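Local coordinates for protein phosphonopyruvate hydrolase (Variovorax sp., PDB 2HJP) that hydrolyses phosphonopyruvate to pyruvate and phosphate, cleaving its carbon-phosphorus bond with the help of a divalent metal ion, at residues N4-A9 with S75-A80; T62-M67 with E100-S105; A154-L159 with Q173-A178. All coordinates share one frame; numbering follows the deposited sequence.

Interaction 1: residues N4-A9 with S75-A80. With XYS (alpha-D-xylopyranose), chain B.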
loop_
_atom_site.group_PDB
_atom_site.type_symbol
_atom_site.label_atom_id
_atom_site.label_comp_id
_atom_site.label_asym_id
_atom_site.label_seq_id
_atom_site.Cartn_x
_atom_site.Cartn_y
_atom_site.Cartn_z
ATOM N N ASN A 4 6.230 24.227 -6.390
ATOM C CA ASN A 4 7.691 24.177 -6.735
ATOM C C ASN A 4 8.228 25.567 -6.996
ATOM O O ASN A 4 9.329 25.897 -6.621
ATOM C CB ASN A 4 7.951 23.320 -7.972
ATOM C CG ASN A 4 7.594 21.844 -7.748
ATOM O OD1 ASN A 4 7.340 21.421 -6.626
ATOM N ND2 ASN A 4 7.571 21.054 -8.848
ATOM N N GLN A 5 7.409 26.384 -7.653
ATOM C CA GLN A 5 7.797 27.764 -7.942
ATOM C C GLN A 5 7.933 28.519 -6.636
ATOM O O GLN A 5 8.886 29.276 -6.440
ATOM C CB GLN A 5 6.733 28.453 -8.803
ATOM C CG GLN A 5 6.614 27.905 -10.174
ATOM C CD GLN A 5 5.562 28.645 -10.938
ATOM O OE1 GLN A 5 4.420 28.831 -10.459
ATOM N NE2 GLN A 5 5.930 29.102 -12.136
ATOM N N ALA A 6 6.937 28.366 -5.767
ATOM C CA ALA A 6 6.995 29.003 -4.448
ATOM C C ALA A 6 8.311 28.684 -3.696
ATOM O O ALA A 6 8.886 29.540 -3.102
ATOM C CB ALA A 6 5.780 28.539 -3.572
ATOM N N LEU A 7 8.765 27.432 -3.692
ATOM C CA LEU A 7 9.984 27.092 -2.974
ATOM C C LEU A 7 11.184 27.706 -3.675
ATOM O O LEU A 7 12.091 28.273 -3.028
ATOM C CB LEU A 7 10.136 25.568 -2.864
ATOM C CG LEU A 7 11.431 25.058 -2.233
ATOM C CD1 LEU A 7 11.564 25.597 -0.809
ATOM C CD2 LEU A 7 11.469 23.510 -2.312
ATOM N N ARG A 8 11.206 27.599 -4.996
ATOM C CA ARG A 8 12.306 28.188 -5.768
ATOM C C ARG A 8 12.316 29.723 -5.537
ATOM O O ARG A 8 13.364 30.312 -5.367
ATOM C CB ARG A 8 12.102 27.798 -7.244
ATOM C CG ARG A 8 13.320 27.880 -8.087
ATOM C CD ARG A 8 14.455 27.058 -7.631
ATOM N NE ARG A 8 14.453 25.690 -8.148
ATOM C CZ ARG A 8 15.587 25.034 -8.325
ATOM N NH1 ARG A 8 15.632 23.774 -8.789
ATOM N NH2 ARG A 8 16.721 25.677 -8.030
ATOM N N ALA A 9 11.156 30.365 -5.471
ATOM C CA ALA A 9 11.085 31.805 -5.225
ATOM C C ALA A 9 11.687 32.164 -3.829
ATOM O O ALA A 9 12.469 33.120 -3.679
ATOM C CB ALA A 9 9.618 32.281 -5.321
ATOM N N SER A 75 -1.068 23.348 1.314
ATOM C CA SER A 75 -0.916 24.195 0.146
ATOM C C SER A 75 0.527 24.720 0.095
ATOM O O SER A 75 0.928 25.364 -0.879
ATOM C CB SER A 75 -1.913 25.396 0.224
ATOM O OG SER A 75 -1.410 26.390 1.142
ATOM N N ILE A 76 1.349 24.403 1.110
ATOM C CA ILE A 76 2.712 24.917 1.126
ATOM C C ILE A 76 3.675 23.794 0.651
ATOM O O ILE A 76 3.287 22.632 0.675
ATOM C CB ILE A 76 3.100 25.436 2.552
ATOM C CG1 ILE A 76 2.942 24.317 3.591
ATOM C CG2 ILE A 76 2.240 26.684 2.877
ATOM C CD1 ILE A 76 1.571 23.872 3.936
ATOM N N PRO A 77 4.909 24.128 0.205
ATOM C CA PRO A 77 5.875 23.116 -0.273
ATOM C C PRO A 77 6.251 22.028 0.739
ATOM O O PRO A 77 6.422 22.292 1.942
ATOM C CB PRO A 77 7.128 23.940 -0.616
ATOM C CG PRO A 77 6.565 25.297 -0.938
ATOM C CD PRO A 77 5.490 25.488 0.110
ATOM N N LEU A 78 6.453 20.841 0.217
ATOM C CA LEU A 78 6.839 19.680 1.017
ATOM C C LEU A 78 8.255 19.327 0.552
ATOM O O LEU A 78 8.494 19.174 -0.665
ATOM C CB LEU A 78 5.905 18.483 0.700
ATOM C CG LEU A 78 6.412 17.136 1.223
ATOM C CD1 LEU A 78 6.587 17.207 2.743
ATOM C CD2 LEU A 78 5.364 16.010 0.801
ATOM N N ILE A 79 9.167 19.214 1.510
ATOM C CA ILE A 79 10.535 18.831 1.279
ATOM C C ILE A 79 10.547 17.394 1.805
ATOM O O ILE A 79 10.348 17.178 3.021
ATOM C CB ILE A 79 11.472 19.670 2.141
ATOM C CG1 ILE A 79 11.296 21.158 1.830
ATOM C CG2 ILE A 79 12.919 19.164 1.957
ATOM C CD1 ILE A 79 10.083 21.810 2.481
ATOM N N ALA A 80 10.757 16.417 0.916
ATOM C CA ALA A 80 10.791 15.018 1.342
ATOM C C ALA A 80 12.205 14.475 1.613
ATOM O O ALA A 80 13.127 14.692 0.812
ATOM C CB ALA A 80 10.093 14.144 0.261
HETATM C C1 XYS B . -5.403 26.073 3.194
HETATM C C2 XYS B . -6.641 25.636 2.359
HETATM C C3 XYS B . -6.177 25.418 0.885
HETATM C C4 XYS B . -5.445 26.673 0.293
HETATM C C5 XYS B . -4.500 27.417 1.259
HETATM O O1 XYS B . -4.339 25.097 3.302
HETATM O O2 XYS B . -7.144 24.402 2.877
HETATM O O3 XYS B . -7.301 25.023 0.050
HETATM O O4 XYS B . -4.868 26.510 -1.021
HETATM O O5 XYS B . -4.875 27.322 2.712
#
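The turn of helix 3-13 that presents Ala-6 and Leu-7 to Pro-77 is closed by a short backbone hydrogen bond, Ala-9 N to Gln-5 O at 2.7 Å, and this contact illustrates how a (beta/alpha)8 barrel is closed at its base. The helix precedes the first barrel strand and lies at the amino end of strand 78-81, the end through which the chain enters the barrel wall. The contact itself is wholly apolar. Pro-77 turns the edge of its ring toward the helix: CG lies 4.1 Å from Leu-7 CB and, more loosely, 4.3 Å from Ala-6 CB. The pyrrolidine thus rests against two successive helical residues rather than against one side-chain end.

Leu-7 divides its work. Its CB meets the proline, while the branched end, with CG anti to the backbone N (chi1 175°), runs on toward the barrel interior and touches Phe-17 and Val-151. Further along the strand the side chains alternate. Leu-78 faces helix 60-71, whereas Ile-79 joins Phe-17, Ala-19 and Ile-153 inside the barrel, and its CG1 stays a looser 4.8 Å from Leu-7 CD2.

Polar groups on the flanks tie the helix to neighbouring parts of the chain: Asn-4 is hydrogen-bonded to Ser-105 and Asp-147, and Arg-8 forms a salt bridge with Asp-181.

At the other end of residues 75-80, the loop meets a bound xylopyranose by packing: Ser-75 CB lies 3.4 Å from the sugar O4. Glu-32 OE2 is hydrogen-bonded both to the sugar and to Ser-75 OG, and Ser-75 OG itself comes within 3.3 Å of the sugar C5.

Interaction 2: residues T62-M67 with E100-S105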
loop_
_atom_site.group_PDB
_atom_site.type_symbol
_atom_site.label_atom_id
_atom_site.label_comp_id
_atom_site.label_asym_id
_atom_site.label_seq_id
_atom_site.Cartn_x
_atom_site.Cartn_y
_atom_site.Cartn_z
ATOM N N THR A 62 6.025 3.196 2.386
ATOM C CA THR A 62 5.297 3.805 3.463
ATOM C C THR A 62 5.621 5.310 3.457
ATOM O O THR A 62 4.716 6.143 3.577
ATOM C CB THR A 62 5.663 3.170 4.798
ATOM O OG1 THR A 62 5.163 1.817 4.810
ATOM C CG2 THR A 62 5.060 3.940 5.959
ATOM N N HIS A 63 6.884 5.644 3.248
ATOM C CA HIS A 63 7.241 7.033 3.250
ATOM C C HIS A 63 6.694 7.804 2.010
ATOM O O HIS A 63 6.052 8.893 2.135
ATOM C CB HIS A 63 8.772 7.156 3.387
ATOM C CG HIS A 63 9.260 8.582 3.381
ATOM N ND1 HIS A 63 9.639 9.245 2.235
ATOM C CD2 HIS A 63 9.376 9.479 4.394
ATOM C CE1 HIS A 63 9.965 10.492 2.526
ATOM N NE2 HIS A 63 9.813 10.669 3.832
ATOM N N LEU A 64 6.830 7.194 0.841
ATOM C CA LEU A 64 6.357 7.814 -0.404
ATOM C C LEU A 64 4.863 8.050 -0.303
ATOM O O LEU A 64 4.391 9.144 -0.636
ATOM C CB LEU A 64 6.698 6.897 -1.618
ATOM C CG LEU A 64 6.010 7.359 -2.921
ATOM C CD1 LEU A 64 6.573 8.752 -3.311
ATOM C CD2 LEU A 64 6.308 6.347 -4.071
ATOM N N GLU A 65 4.096 7.061 0.191
ATOM C CA GLU A 65 2.636 7.289 0.308
ATOM C C GLU A 65 2.280 8.374 1.355
ATOM O O GLU A 65 1.333 9.111 1.170
ATOM C CB GLU A 65 1.906 5.960 0.587
ATOM C CG GLU A 65 2.057 5.033 -0.617
ATOM C CD GLU A 65 1.664 5.751 -1.992
ATOM O OE1 GLU A 65 0.611 6.431 -2.127
ATOM O OE2 GLU A 65 2.377 5.591 -2.975
ATOM N N MET A 66 3.051 8.454 2.437
ATOM C CA MET A 66 2.828 9.491 3.423
ATOM C C MET A 66 3.116 10.837 2.749
ATOM O O MET A 66 2.457 11.805 3.088
ATOM C CB MET A 66 3.769 9.314 4.659
ATOM C CG MET A 66 3.524 10.414 5.751
ATOM S SD MET A 66 1.747 10.662 6.112
ATOM C CE MET A 66 1.493 9.149 7.141
ATOM N N MET A 67 4.111 10.928 1.860
ATOM C CA MET A 67 4.403 12.223 1.227
ATOM C C MET A 67 3.225 12.611 0.363
ATOM O O MET A 67 2.818 13.779 0.337
ATOM C CB MET A 67 5.692 12.218 0.380
ATOM C CG MET A 67 6.995 11.940 1.183
ATOM S SD MET A 67 7.232 13.053 2.624
ATOM C CE MET A 67 6.742 12.041 3.998
ATOM N N GLU A 100 8.389 13.342 -6.927
ATOM C CA GLU A 100 7.863 14.517 -7.655
ATOM C C GLU A 100 6.385 14.322 -7.992
ATOM O O GLU A 100 5.532 15.173 -7.685
ATOM C CB GLU A 100 8.645 14.748 -8.958
ATOM C CG GLU A 100 8.223 16.056 -9.660
ATOM C CD GLU A 100 9.126 16.379 -10.855
ATOM O OE1 GLU A 100 9.907 15.501 -11.268
ATOM O OE2 GLU A 100 9.049 17.495 -11.398
ATOM N N ALA A 101 6.058 13.161 -8.553
ATOM C CA ALA A 101 4.672 12.886 -8.885
ATOM C C ALA A 101 3.801 12.850 -7.626
ATOM O O ALA A 101 2.605 13.201 -7.729
ATOM C CB ALA A 101 4.548 11.567 -9.654
ATOM N N ALA A 102 4.363 12.452 -6.472
ATOM C CA ALA A 102 3.593 12.433 -5.195
ATOM C C ALA A 102 3.260 13.888 -4.716
ATOM O O ALA A 102 2.392 14.100 -3.847
ATOM C CB ALA A 102 4.388 11.667 -4.083
ATOM N N GLY A 103 3.963 14.880 -5.289
ATOM C CA GLY A 103 3.695 16.264 -4.984
ATOM C C GLY A 103 4.757 16.913 -4.098
ATOM O O GLY A 103 4.536 18.024 -3.640
ATOM N N ALA A 104 5.844 16.210 -3.790
ATOM C CA ALA A 104 6.959 16.849 -3.042
ATOM C C ALA A 104 7.619 17.955 -3.911
ATOM O O ALA A 104 7.699 17.821 -5.162
ATOM C CB ALA A 104 8.007 15.811 -2.674
ATOM N N SER A 105 8.058 19.036 -3.285
ATOM C CA SER A 105 8.678 20.124 -4.049
ATOM C C SER A 105 10.241 20.014 -4.008
ATOM O O SER A 105 10.946 20.682 -4.807
ATOM C CB SER A 105 8.215 21.487 -3.532
ATOM O OG SER A 105 6.875 21.787 -3.976
#
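Leu-64 and Met-67, three positions apart on helix 60-71, both meet the last turn of helix 89-102 at Ala-102, an example of how a small residue on one outer helix of a barrel lets a neighbouring helix pack close. Just before them His-63 adds a polar tie to the same helix, its ND1 hydrogen-bonded to Tyr-99 OH, while NE2 bonds to the backbone O of Gly-41.

Leu-64 makes the closest approach. With CG anti to the backbone N (chi1 170°), one methyl of the branch is carried across to the facing helix, where CD1 rests 3.7 Å from Ala-102 CB. Gln-98 and Tyr-99 border the same side chain.

Glu-65 and Met-66 leave the contact for the assembly, the first, salt-bridged to Arg-68, packing on Glu-65 of a second subunit and the other on Tyr-50 of a third.

Met-67 brings the backbones together, its CA 6.5 Å from that of Ala-102. Its CB starts toward the alanine but stops 4.7 Å from Ala-102 CB. The rest of the chain then bends off (chi1 -63°) to lie on Leu-78 and Ala-80.

Across from Met-67 helix 89-102 comes to its end. Gly-103 takes a positive phi of 106°, and its N bonds back to Glu-100 O at 2.9 Å as part of a Schellman motif, which directs the chain into strand 106-110. Two adjacent helices laid over the strand that connects them, here 78-81, are the repeating outer layer of a TIM barrel.

Interaction 3: residues A154-L159 with Q173-A178. With PPR (phosphonopyruvate), chain G.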
loop_
_atom_site.group_PDB
_atom_site.type_symbol
_atom_site.label_atom_id
_atom_site.label_comp_id
_atom_site.label_asym_id
_atom_site.label_seq_id
_atom_site.Cartn_x
_atom_site.Cartn_y
_atom_site.Cartn_z
ATOM N N ALA A 154 21.410 18.240 -1.420
ATOM C CA ALA A 154 22.384 17.236 -1.046
ATOM C C ALA A 154 22.785 17.475 0.409
ATOM O O ALA A 154 23.215 18.574 0.810
ATOM C CB ALA A 154 23.620 17.350 -1.939
ATOM N N ARG A 155 22.711 16.412 1.170
ATOM C CA ARG A 155 23.091 16.479 2.555
ATOM C C ARG A 155 24.464 15.894 2.773
ATOM O O ARG A 155 24.751 14.744 2.398
ATOM C CB ARG A 155 22.014 15.788 3.390
ATOM C CG ARG A 155 22.436 15.432 4.804
ATOM C CD ARG A 155 21.221 14.889 5.623
ATOM N NE ARG A 155 21.673 14.125 6.786
ATOM C CZ ARG A 155 20.912 13.722 7.808
ATOM N NH1 ARG A 155 19.629 14.029 7.839
ATOM N NH2 ARG A 155 21.431 12.956 8.779
ATOM N N VAL A 156 25.333 16.714 3.350
ATOM C CA VAL A 156 26.735 16.358 3.600
ATOM C C VAL A 156 26.898 15.890 5.054
ATOM O O VAL A 156 26.693 16.677 5.975
ATOM C CB VAL A 156 27.652 17.634 3.319
ATOM C CG1 VAL A 156 29.096 17.387 3.794
ATOM C CG2 VAL A 156 27.603 18.014 1.838
ATOM N N GLU A 157 27.281 14.628 5.231
ATOM C CA GLU A 157 27.472 13.986 6.529
ATOM C C GLU A 157 28.923 14.000 7.039
ATOM O O GLU A 157 29.213 13.499 8.146
ATOM C CB GLU A 157 27.066 12.517 6.429
ATOM C CG GLU A 157 25.607 12.235 6.316
ATOM C CD GLU A 157 24.915 12.485 7.618
ATOM O OE1 GLU A 157 25.230 11.815 8.620
ATOM O OE2 GLU A 157 24.067 13.360 7.620
ATOM N N ALA A 158 29.831 14.535 6.238
ATOM C CA ALA A 158 31.253 14.546 6.603
ATOM C C ALA A 158 31.589 15.126 8.019
ATOM O O ALA A 158 32.512 14.631 8.678
ATOM C CB ALA A 158 32.048 15.265 5.521
ATOM N N LEU A 159 30.887 16.165 8.485
ATOM C CA LEU A 159 31.180 16.684 9.841
ATOM C C LEU A 159 30.822 15.584 10.868
ATOM O O LEU A 159 31.622 15.196 11.722
ATOM C CB LEU A 159 30.393 17.979 10.139
ATOM C CG LEU A 159 30.839 19.196 9.301
ATOM C CD1 LEU A 159 30.194 20.511 9.708
ATOM C CD2 LEU A 159 32.304 19.315 9.482
ATOM N N GLN A 173 30.879 21.304 -2.412
ATOM C CA GLN A 173 31.203 21.924 -3.704
ATOM C C GLN A 173 31.070 20.923 -4.850
ATOM O O GLN A 173 30.634 21.252 -5.922
ATOM C CB GLN A 173 32.646 22.493 -3.666
ATOM C CG GLN A 173 32.856 23.808 -2.898
ATOM C CD GLN A 173 34.360 24.152 -2.881
ATOM O OE1 GLN A 173 35.177 23.394 -2.344
ATOM N NE2 GLN A 173 34.725 25.256 -3.501
ATOM N N ALA A 174 31.450 19.686 -4.598
ATOM C CA ALA A 174 31.344 18.670 -5.630
ATOM C C ALA A 174 29.883 18.413 -5.961
ATOM O O ALA A 174 29.523 18.191 -7.132
ATOM C CB ALA A 174 31.994 17.344 -5.152
ATOM N N TYR A 175 29.040 18.404 -4.917
ATOM C CA TYR A 175 27.611 18.143 -5.103
ATOM C C TYR A 175 26.932 19.292 -5.815
ATOM O O TYR A 175 26.042 19.105 -6.626
ATOM C CB TYR A 175 26.958 17.892 -3.727
ATOM C CG TYR A 175 27.584 16.740 -2.954
ATOM C CD1 TYR A 175 27.367 16.610 -1.583
ATOM C CD2 TYR A 175 28.431 15.817 -3.573
ATOM C CE1 TYR A 175 27.990 15.606 -0.838
ATOM C CE2 TYR A 175 29.056 14.807 -2.845
ATOM C CZ TYR A 175 28.831 14.703 -1.464
ATOM O OH TYR A 175 29.403 13.701 -0.701
ATOM N N GLU A 176 27.314 20.525 -5.465
ATOM C CA GLU A 176 26.736 21.678 -6.163
ATOM C C GLU A 176 27.173 21.611 -7.634
ATOM O O GLU A 176 26.435 21.904 -8.529
ATOM C CB GLU A 176 27.261 22.974 -5.547
ATOM C CG GLU A 176 26.952 24.201 -6.368
ATOM C CD GLU A 176 27.356 25.481 -5.666
ATOM O OE1 GLU A 176 27.810 25.471 -4.506
ATOM O OE2 GLU A 176 27.187 26.531 -6.269
ATOM N N GLU A 177 28.403 21.180 -7.871
ATOM C CA GLU A 177 28.916 21.059 -9.259
ATOM C C GLU A 177 28.119 19.968 -9.977
ATOM O O GLU A 177 27.885 20.085 -11.129
ATOM C CB GLU A 177 30.388 20.705 -9.192
ATOM C CG GLU A 177 31.111 20.321 -10.473
ATOM C CD GLU A 177 32.547 19.842 -10.131
ATOM O OE1 GLU A 177 32.955 18.694 -10.505
ATOM O OE2 GLU A 177 33.256 20.632 -9.433
ATOM N N ALA A 178 27.621 18.950 -9.260
ATOM C CA ALA A 178 26.840 17.876 -9.907
ATOM C C ALA A 178 25.382 18.311 -10.110
ATOM O O ALA A 178 24.592 17.589 -10.689
ATOM C CB ALA A 178 26.887 16.559 -9.041
HETATM C C1 PPR G . 15.108 13.426 9.616
HETATM O O1 PPR G . 14.344 14.292 10.213
HETATM O "O2'" PPR G . 14.764 12.324 9.283
HETATM C C2 PPR G . 16.497 13.920 9.342
HETATM C C3 PPR G . 17.247 14.788 10.082
HETATM O O2 PPR G . 17.019 13.401 8.231
HETATM P P PPR G . 18.098 13.818 11.418
HETATM O O1P PPR G . 19.035 12.851 10.643
HETATM O O2P PPR G . 16.974 13.105 12.217
HETATM O O3P PPR G . 18.874 14.806 12.154
#
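The apolar part of the contact gathers on Tyr-175, which presses on alternate residues of strand 151-156. Ala-154 CB lies 3.8 Å from Tyr-175 CB, and Val-156 CG2 reaches Tyr-175 CE1 at 3.6 Å; both methyls approach the ring obliquely. Val-156 puts CG2 there because that branch stands beside its backbone N, anti to the carbonyl carbon. This is the strand-to-helix packing of a beta-alpha-beta unit completed by strand 182-185.

Of the polar groups, the Tyr-175 hydroxyl is hydrogen-bonded to Asp-111 and Arg-171. Arg-155, between the two packed residues, points to the barrel interior with an extended chain. Its guanidinium holds Glu-157 side-on in a salt bridge, NE at 2.6 Å and NH2 at 2.9 Å from the single oxygen OE2, both from one face of the carboxylate.

Toward the ligand, NH1 and NH2 share one phosphonate oxygen of phosphonopyruvate, O1P, at 3.1 and 3.0 Å, while NH1 also makes a weak bond, 2.7 Å but bent to 117°, to the keto oxygen O2.

Glu-157 thus serves as a second-shell residue: gripping NE and NH2 near the guanidinium plane, it probably limits rotation of the group that binds the substrate and may balance part of its charge.

All three contacts are buried and belong to one barrel, but they sample different layers of it. Interaction 1 lies at the base, where a helix ahead of the first strand meets the start of strand 78-81; interaction 2 lies in the outer layer, between the two helices flanking that same strand. These two adjoin, with Leu-78 O bonded to Ser-105 N and Leu-78 CD2 packed on Met-67 O. Interaction 3 stands apart, about 21 and 23 Å away between centres, and joins a strand to the helix after it. Across their segments all three are apolar, yet residues 154-159 alone carry a substrate-gripping charge on the strand's inner side.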